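Local coordinates for glutamate ABC superfamily ATP binding cassette transporter, binding protein (Enterococcus faecium DO, PDB 5EYF) that binds glutamate and probably delivers it, as the solute-binding component, to an ABC transporter for uptake into the cell, at residues W19-D24 with T60-V65; R26-M31 with Q39-D44; S13-I18 with K52-N57. All blocks are in the same frame, centred on the assembly; numbering follows the deposited sequence. Where two conformers were deposited one is given.

Overall arrangement
Contacts 1 and 3 share strand 16-21 and reach the same parallel sheet, while contacts 2 and 3 take opposite ends of helix 41-54. Contact 2 is the buried one: the carbonyls of Leu-27 and Phe-28, just before strand 29-32, meet the start of the helix, with Phe-28 and Asp-42 in the core beside glutamate-binding Thr-85. Contact 1, partly buried, is beta-sheet pairing that runs out to Lys-22 and the bound ligand. It touches contact 2, where Val-43 packs on Phe-62. Contact 3 lies at the surface, away from the annotated sites, and relies on aliphatic packing and one weak hydrogen bond from an asparagine amide where contacts 1 and 2 use networks of backbone bonds.

Contact 1: W19-D24 with T60-V65; sequences WGVKYD and TEFVEV. With GLU (glutamic acid), chain E.
Four backbone hydrogen bonds pair residues 19-21 with 61-65 in parallel. The first, Trp-19 N to Glu-61 O at 2.7 Å, is nearly straight at 172°. The last runs from Val-65 N to Val-21 O at 2.9 Å. Trp-19 and Phe-62 share a face of the sheet; Val-21 CG1 reaches Phe-62 CD1 at 3.5 Å, and Trp-19 CB is 3.9 Å from the same atom. Past the paired strands, Glu-64 CB sits 3.4 Å over the centre of the Tyr-23 ring, a CH-pi contact. The Glu-64 chain, extended beyond CG, then runs on across that ring, its carboxylate only 12° from the ring plane. One water accepts from Tyr-23 N and donates to both Glu-64 OE2 and Val-65 O, tying the ends of the two segments together. Lys-22 lays its CD 3.4 Å from Val-65 O and, bent at chi2 and chi4, brings NZ to within 2.9 Å of OE1 of the bound glutamate. Ser-67 OG bonds both Lys-22 NZ and the ligand. Helix 41-54 covers the face of Trp-19 and Phe-62, Ala-46 touching both. Parallel strand ends delivering ligand-binding residues are characteristic of the alpha/beta lobes of periplasmic-type binding proteins.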
# COMPACT_ATOMS: atom_id res chain seq x y z
N TRP B 19 -6.22 -17.98 16.68
CA TRP B 19 -6.03 -16.69 16.03
C TRP B 19 -6.54 -15.58 16.93
O TRP B 19 -7.66 -15.68 17.44
CB TRP B 19 -6.75 -16.58 14.69
CG TRP B 19 -6.31 -17.54 13.66
CD1 TRP B 19 -6.76 -18.81 13.48
CD2 TRP B 19 -5.36 -17.29 12.62
NE1 TRP B 19 -6.14 -19.38 12.39
CE2 TRP B 19 -5.28 -18.46 11.83
CE3 TRP B 19 -4.58 -16.19 12.26
CZ2 TRP B 19 -4.42 -18.59 10.75
CZ3 TRP B 19 -3.75 -16.29 11.15
CH2 TRP B 19 -3.67 -17.49 10.41
N GLY B 20 -5.73 -14.55 17.11
CA GLY B 20 -6.18 -13.34 17.77
C GLY B 20 -6.79 -12.35 16.79
O GLY B 20 -6.13 -11.91 15.84
N VAL B 21 -8.07 -12.01 16.99
CA VAL B 21 -8.82 -11.16 16.08
C VAL B 21 -9.53 -10.08 16.87
O VAL B 21 -9.81 -10.25 18.06
CB VAL B 21 -9.86 -11.97 15.25
CG1 VAL B 21 -9.18 -12.97 14.30
CG2 VAL B 21 -10.87 -12.70 16.17
N LYS B 22 -9.84 -8.97 16.19
CA LYS B 22 -10.71 -7.98 16.77
C LYS B 22 -12.12 -8.55 16.93
O LYS B 22 -12.55 -9.40 16.14
CB LYS B 22 -10.75 -6.71 15.91
CG LYS B 22 -9.38 -6.07 15.64
CD LYS B 22 -8.58 -5.85 16.92
CE LYS B 22 -7.34 -4.96 16.70
NZ LYS B 22 -7.63 -3.50 16.52
N TYR B 23 -12.82 -8.07 17.95
CA TYR B 23 -14.24 -8.38 18.13
C TYR B 23 -15.13 -7.18 17.86
O TYR B 23 -16.36 -7.32 17.93
CB TYR B 23 -14.54 -8.92 19.54
CG TYR B 23 -14.25 -10.40 19.77
CD1 TYR B 23 -13.33 -11.10 18.99
CD2 TYR B 23 -14.92 -11.10 20.76
CE1 TYR B 23 -13.07 -12.46 19.21
CE2 TYR B 23 -14.68 -12.46 20.98
CZ TYR B 23 -13.76 -13.13 20.22
OH TYR B 23 -13.55 -14.48 20.48
N ASP B 24 -14.56 -6.02 17.57
CA ASP B 24 -15.30 -4.77 17.51
C ASP B 24 -15.12 -4.05 16.18
O ASP B 24 -15.48 -2.87 16.08
CB ASP B 24 -14.89 -3.85 18.66
CG ASP B 24 -13.51 -3.19 18.43
OD1 ASP B 24 -12.62 -3.82 17.79
OD2 ASP B 24 -13.35 -2.04 18.89
N THR B 60 -10.16 -23.95 13.65
CA THR B 60 -9.80 -22.59 14.01
C THR B 60 -10.35 -22.29 15.39
O THR B 60 -11.44 -22.74 15.75
CB THR B 60 -10.35 -21.60 12.99
OG1 THR B 60 -11.78 -21.68 13.00
CG2 THR B 60 -9.83 -21.95 11.58
N GLU B 61 -9.57 -21.56 16.17
CA GLU B 61 -10.04 -20.98 17.41
C GLU B 61 -9.76 -19.49 17.37
O GLU B 61 -8.68 -19.07 16.93
CB GLU B 61 -9.36 -21.62 18.63
CG GLU B 61 -10.07 -21.27 19.93
CD GLU B 61 -11.49 -21.79 19.95
OE1 GLU B 61 -11.78 -22.75 19.19
OE2 GLU B 61 -12.32 -21.25 20.71
N PHE B 62 -10.73 -18.70 17.79
CA PHE B 62 -10.58 -17.25 17.83
C PHE B 62 -10.56 -16.75 19.28
O PHE B 62 -11.32 -17.23 20.13
CB PHE B 62 -11.69 -16.58 17.03
CG PHE B 62 -11.58 -16.84 15.54
CD1 PHE B 62 -10.62 -16.17 14.78
CD2 PHE B 62 -12.42 -17.73 14.91
CE1 PHE B 62 -10.49 -16.42 13.43
CE2 PHE B 62 -12.29 -17.97 13.53
CZ PHE B 62 -11.32 -17.32 12.80
N VAL B 63 -9.65 -15.81 19.52
CA VAL B 63 -9.46 -15.15 20.81
C VAL B 63 -9.51 -13.65 20.57
O VAL B 63 -8.85 -13.14 19.65
CB VAL B 63 -8.11 -15.55 21.46
CG1 VAL B 63 -7.79 -14.68 22.67
CG2 VAL B 63 -8.09 -17.03 21.80
N GLU B 64 -10.28 -12.94 21.38
CA GLU B 64 -10.35 -11.50 21.22
C GLU B 64 -9.02 -10.83 21.58
O GLU B 64 -8.47 -11.06 22.66
CB GLU B 64 -11.47 -10.90 22.08
CG GLU B 64 -11.39 -9.39 22.02
CD GLU B 64 -12.58 -8.65 22.61
OE1 GLU B 64 -13.33 -9.23 23.40
OE2 GLU B 64 -12.74 -7.46 22.26
N VAL B 65 -8.54 -9.96 20.68
CA VAL B 65 -7.45 -9.04 21.00
C VAL B 65 -7.92 -7.62 20.72
O VAL B 65 -8.87 -7.38 19.97
CB VAL B 65 -6.17 -9.33 20.18
CG1 VAL B 65 -5.76 -10.78 20.34
CG2 VAL B 65 -6.37 -8.95 18.70
N GLU E . -3.84 -0.58 11.26
CA GLU E . -3.51 0.38 12.33
C GLU E . -2.56 -0.25 13.34
O GLU E . -2.18 -1.42 13.22
CB GLU E . -4.78 0.89 13.04
CG GLU E . -5.79 -0.19 13.42
CD GLU E . -5.37 -1.05 14.61
OE1 GLU E . -5.80 -2.21 14.65
OE2 GLU E . -4.68 -0.57 15.54
OXT GLU E . -2.12 0.42 14.30
O HOH W 1 -11.31 -6.46 20.09

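Contact 2: R26-M31 with Q39-D44; sequences RLFGMM and QGFDVD
Met-30 and Gln-39 form an antiparallel hydrogen-bonded pair, after which segment 39-44 turns through Gly-40, the N-cap, into helix 41-54, while segment 26-31 carries a classic beta bulge at Phe-28 and Gly-29 opposite strand 24-25. Within the pair, Met-30 N bonds Gln-39 O at 2.8 Å and Gln-39 N bonds Met-30 O at 2.9 Å. A water reinforces the turn by accepting from Leu-27 N and donating to the same Gln-39 O. Gly-40 CA comes within 3.2 Å of Phe-28 O, where the backbones meet with no side chain between them. The ring of Phe-28 lies beside that of Phe-41, both pointing the same way, with Phe-28 CE1 3.9 Å from Phe-41 CD2. The backbone sets Phe-41 CB 3.2 Å from Leu-27 O; with CG anti to N (chi1 178°) the ring then lies alongside Phe-28. Asp-42 crosses Phe-28 obliquely, the carboxylate turned 52° from the ring: OD1 is 3.7 Å from CD1 at the ring edge, and OD2 is near CB. Tyr-102 OH holds OD1 and Thr-85 N holds OD2, so both buried oxygens are satisfied. Phe-236 and Phe-103 pack further rings against Phe-28. The carbonyls of Leu-27 and Phe-28 serve the first amides of the helix. Leu-27 O takes a nearly straight bond from Phe-41 N at 2.8 Å, and Phe-28 O takes two weak ones, from Asp-42 N and Val-43 N. The helix start is thus anchored by carbonyls from another segment, and its amide dipoles would probably also favour the negative charge of Asp-42. Asp-42 OD2 accepts from Thr-85 N, and Thr-85 O binds the glutamate, consistent with a second-shell role for Asp-42.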
# COMPACT_ATOMS: atom_id res chain seq x y z
N ARG B 26 -16.11 -3.83 12.46
CA ARG B 26 -16.96 -4.31 11.38
C ARG B 26 -16.17 -4.39 10.08
O ARG B 26 -15.38 -3.49 9.77
CB ARG B 26 -18.17 -3.40 11.17
CG ARG B 26 -19.26 -4.04 10.29
CD ARG B 26 -20.48 -3.14 10.06
NE ARG B 26 -20.27 -2.25 8.92
CZ ARG B 26 -20.57 -2.54 7.66
NH1 ARG B 26 -20.31 -1.67 6.69
NH2 ARG B 26 -21.13 -3.70 7.36
N LEU B 27 -16.40 -5.47 9.33
CA LEU B 27 -15.76 -5.85 8.06
C LEU B 27 -14.48 -6.65 8.27
O LEU B 27 -13.99 -7.28 7.31
CB LEU B 27 -15.47 -4.66 7.13
CG LEU B 27 -16.68 -3.76 6.83
CD1 LEU B 27 -16.28 -2.62 5.87
CD2 LEU B 27 -17.79 -4.62 6.25
N PHE B 28 -13.91 -6.62 9.48
CA PHE B 28 -12.65 -7.34 9.73
C PHE B 28 -12.78 -8.40 10.82
O PHE B 28 -12.46 -9.56 10.57
CB PHE B 28 -11.52 -6.36 10.07
CG PHE B 28 -11.08 -5.58 8.89
CD1 PHE B 28 -10.16 -6.12 7.99
CD2 PHE B 28 -11.62 -4.33 8.64
CE1 PHE B 28 -9.76 -5.39 6.87
CE2 PHE B 28 -11.23 -3.60 7.52
CZ PHE B 28 -10.28 -4.15 6.64
N GLY B 29 -13.23 -8.02 12.01
CA GLY B 29 -13.45 -8.98 13.08
C GLY B 29 -14.46 -8.36 14.00
O GLY B 29 -14.12 -7.44 14.75
N MSE B 30 -15.67 -8.89 13.98
CA MSE B 30 -16.78 -8.34 14.73
C MSE B 30 -17.58 -9.47 15.34
O MSE B 30 -18.02 -10.35 14.61
CB MSE B 30 -17.66 -7.53 13.80
CG MSE B 30 -19.07 -7.40 14.27
SE MSE B 30 -19.38 -5.54 14.56
CE MSE B 30 -18.35 -5.32 16.17
N MSE B 31 -17.79 -9.45 16.65
CA MSE B 31 -18.62 -10.49 17.27
C MSE B 31 -20.07 -10.30 16.89
O MSE B 31 -20.64 -9.23 17.10
CB MSE B 31 -18.47 -10.47 18.78
CG MSE B 31 -19.49 -11.38 19.46
SE MSE B 31 -19.29 -13.28 19.01
CE MSE B 31 -17.62 -13.62 19.89
N GLN B 39 -17.03 -12.53 12.90
CA GLN B 39 -17.13 -12.48 11.44
C GLN B 39 -16.30 -11.33 10.89
O GLN B 39 -16.09 -10.32 11.57
CB GLN B 39 -18.59 -12.29 11.00
CG GLN B 39 -19.53 -13.38 11.46
CD GLN B 39 -20.94 -13.11 11.03
OE1 GLN B 39 -21.45 -12.00 11.21
NE2 GLN B 39 -21.58 -14.10 10.43
N GLY B 40 -15.85 -11.47 9.66
CA GLY B 40 -15.13 -10.40 8.98
C GLY B 40 -14.07 -10.94 8.04
O GLY B 40 -13.81 -12.13 7.97
N PHE B 41 -13.47 -10.01 7.30
CA PHE B 41 -12.39 -10.36 6.37
C PHE B 41 -11.23 -11.04 7.08
O PHE B 41 -10.68 -12.02 6.58
CB PHE B 41 -11.93 -9.07 5.66
CG PHE B 41 -10.79 -9.24 4.71
CD1 PHE B 41 -11.01 -9.78 3.44
CD2 PHE B 41 -9.51 -8.81 5.04
CE1 PHE B 41 -9.97 -9.92 2.54
CE2 PHE B 41 -8.46 -8.93 4.14
CZ PHE B 41 -8.69 -9.48 2.88
N ASP B 42 -10.76 -10.47 8.21
CA ASP B 42 -9.65 -11.09 8.93
C ASP B 42 -10.02 -12.50 9.37
O ASP B 42 -9.19 -13.42 9.29
CB ASP B 42 -9.26 -10.29 10.18
CG ASP B 42 -8.46 -9.04 9.88
OD1 ASP B 42 -7.85 -8.91 8.78
OD2 ASP B 42 -8.42 -8.18 10.82
N VAL B 43 -11.24 -12.68 9.89
CA VAL B 43 -11.72 -14.00 10.30
C VAL B 43 -11.72 -14.96 9.11
O VAL B 43 -11.29 -16.13 9.23
CB VAL B 43 -13.12 -13.88 10.93
CG1 VAL B 43 -13.74 -15.27 11.16
CG2 VAL B 43 -13.04 -13.12 12.23
N ASP B 44 -12.21 -14.51 7.96
CA ASP B 44 -12.28 -15.42 6.81
C ASP B 44 -10.91 -15.78 6.26
O ASP B 44 -10.67 -16.92 5.82
CB ASP B 44 -13.15 -14.82 5.70
CG ASP B 44 -14.65 -14.94 6.00
OD1 ASP B 44 -15.02 -15.55 7.04
OD2 ASP B 44 -15.45 -14.42 5.20
O HOH W 2 -17.50 -7.84 10.40

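Contact 3: S13-I18 with K52-N57; sequences STNEII and KILGDN
Asn-15 and Leu-54 come together through their torsions: Asn-15 CG stands anti to its own N (chi1 -162°), sending the amide toward the loop after helix 41-54, while Leu-54 CG is anti to the carbonyl carbon and an extended chi2 carries CD1 onward. The two run antiparallel alongside one another, Asn-15 OD1 lying near Leu-54 CB. This is helix-on-sheet packing in an alpha/beta lobe: the chain leaves strand 16-21, makes the small antiparallel sheet within 24-39, and returns by helix 41-54 to the parallel neighbour 59-64, a beta-alpha-beta crossover with an insertion. The end of the helix lies against the start of the first strand. Leu-54 CD1 rests on the backbone at the strand entrance, 3.6 Å from both Asn-15 C and Glu-16 N. It also touches Ile-17 CG1 at 4.0 Å. Ile-17 points toward the helix and crosses Ile-53 at about a right angle, their CD1 methyls meeting at 3.9 Å, and Phe-211 of helix 209-225 packs on Ile-17 as well. Leu-8 and Ser-11 of helix 7-14 extend this packing over Ile-53 and Leu-54. Both segments leave a helix with positive phi, at Asn-15 and at Gly-55. Beyond Gly-55 the loop brings Asn-57 across Asn-15, with amide planes 42° apart. Asn-15 ND2 donates a weak, bent hydrogen bond to the backbone O of Asn-57, 3.0 Å long with 124° at the hydrogen.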
# COMPACT_ATOMS: atom_id res chain seq x y z
N SER B 13 -0.66 -32.50 17.28
CA SER B 13 -1.55 -33.05 18.29
C SER B 13 -2.93 -32.41 18.28
O SER B 13 -3.94 -33.12 18.36
CB SER B 13 -0.93 -32.92 19.68
OG SER B 13 -1.76 -33.57 20.63
N THR B 14 -3.01 -31.07 18.19
CA THR B 14 -4.27 -30.39 18.46
C THR B 14 -5.12 -30.16 17.22
O THR B 14 -6.33 -29.91 17.37
CB THR B 14 -4.04 -29.04 19.14
OG1 THR B 14 -3.43 -28.12 18.21
CG2 THR B 14 -3.15 -29.20 20.34
N ASN B 15 -4.53 -30.23 16.03
CA ASN B 15 -5.23 -29.99 14.78
C ASN B 15 -5.97 -28.65 14.79
O ASN B 15 -7.08 -28.52 14.28
CB ASN B 15 -6.20 -31.14 14.47
CG ASN B 15 -6.61 -31.14 13.02
OD1 ASN B 15 -5.81 -30.79 12.14
ND2 ASN B 15 -7.87 -31.47 12.77
N GLU B 16 -5.30 -27.63 15.34
CA GLU B 16 -5.94 -26.35 15.58
C GLU B 16 -4.91 -25.23 15.42
O GLU B 16 -3.73 -25.42 15.72
CB GLU B 16 -6.56 -26.32 16.99
CG GLU B 16 -7.45 -25.11 17.32
CD GLU B 16 -7.89 -25.12 18.79
OE1 GLU B 16 -7.00 -25.15 19.67
OE2 GLU B 16 -9.11 -25.12 19.06
N ILE B 17 -5.37 -24.07 14.94
CA ILE B 17 -4.62 -22.83 15.04
C ILE B 17 -5.49 -21.82 15.78
O ILE B 17 -6.69 -21.72 15.52
CB ILE B 17 -4.22 -22.28 13.66
CG1 ILE B 17 -3.32 -23.29 12.95
CG2 ILE B 17 -3.53 -20.89 13.81
CD1 ILE B 17 -3.00 -22.86 11.56
N ILE B 18 -4.88 -21.09 16.72
CA ILE B 18 -5.58 -20.13 17.57
C ILE B 18 -5.22 -18.73 17.10
O ILE B 18 -4.05 -18.33 17.14
CB ILE B 18 -5.20 -20.31 19.04
CG1 ILE B 18 -5.44 -21.76 19.49
CG2 ILE B 18 -5.99 -19.33 19.90
CD1 ILE B 18 -5.07 -22.00 20.92
N LYS B 52 -5.52 -24.36 4.53
CA LYS B 52 -4.32 -24.64 3.75
C LYS B 52 -3.25 -25.33 4.59
O LYS B 52 -2.59 -26.26 4.12
CB LYS B 52 -3.75 -23.34 3.16
CG LYS B 52 -4.64 -22.63 2.13
CD LYS B 52 -5.00 -23.52 0.96
CE LYS B 52 -5.57 -22.68 -0.17
NZ LYS B 52 -6.12 -23.62 -1.21
N ILE B 53 -3.05 -24.88 5.83
CA ILE B 53 -1.95 -25.41 6.62
C ILE B 53 -2.27 -26.81 7.11
O ILE B 53 -1.45 -27.74 6.98
CB ILE B 53 -1.63 -24.46 7.80
CG1 ILE B 53 -1.19 -23.11 7.27
CG2 ILE B 53 -0.58 -25.09 8.77
CD1 ILE B 53 -0.84 -22.10 8.38
N LEU B 54 -3.46 -26.98 7.69
CA LEU B 54 -3.83 -28.22 8.35
C LEU B 54 -4.65 -29.15 7.48
O LEU B 54 -4.82 -30.32 7.84
CB LEU B 54 -4.63 -27.90 9.61
CG LEU B 54 -3.92 -27.04 10.66
CD1 LEU B 54 -4.81 -26.86 11.90
CD2 LEU B 54 -2.56 -27.65 11.03
N GLY B 55 -5.17 -28.66 6.37
CA GLY B 55 -6.04 -29.48 5.55
C GLY B 55 -7.49 -29.32 5.92
O GLY B 55 -7.88 -28.52 6.79
N ASP B 56 -8.31 -30.14 5.25
CA ASP B 56 -9.76 -29.99 5.23
C ASP B 56 -10.37 -29.86 6.62
O ASP B 56 -11.28 -29.05 6.83
CB ASP B 56 -10.42 -31.19 4.55
CG ASP B 56 -10.39 -31.09 3.05
OD1 ASP B 56 -10.07 -30.00 2.52
OD2 ASP B 56 -10.73 -32.12 2.41
N ASN B 57 -9.95 -30.72 7.55
CA ASN B 57 -10.59 -30.74 8.86
C ASN B 57 -9.81 -29.97 9.91
O ASN B 57 -10.05 -30.16 11.11
CB ASN B 57 -10.81 -32.18 9.33
CG ASN B 57 -9.54 -32.84 9.80
OD1 ASN B 57 -8.47 -32.61 9.25
ND2 ASN B 57 -9.65 -33.65 10.86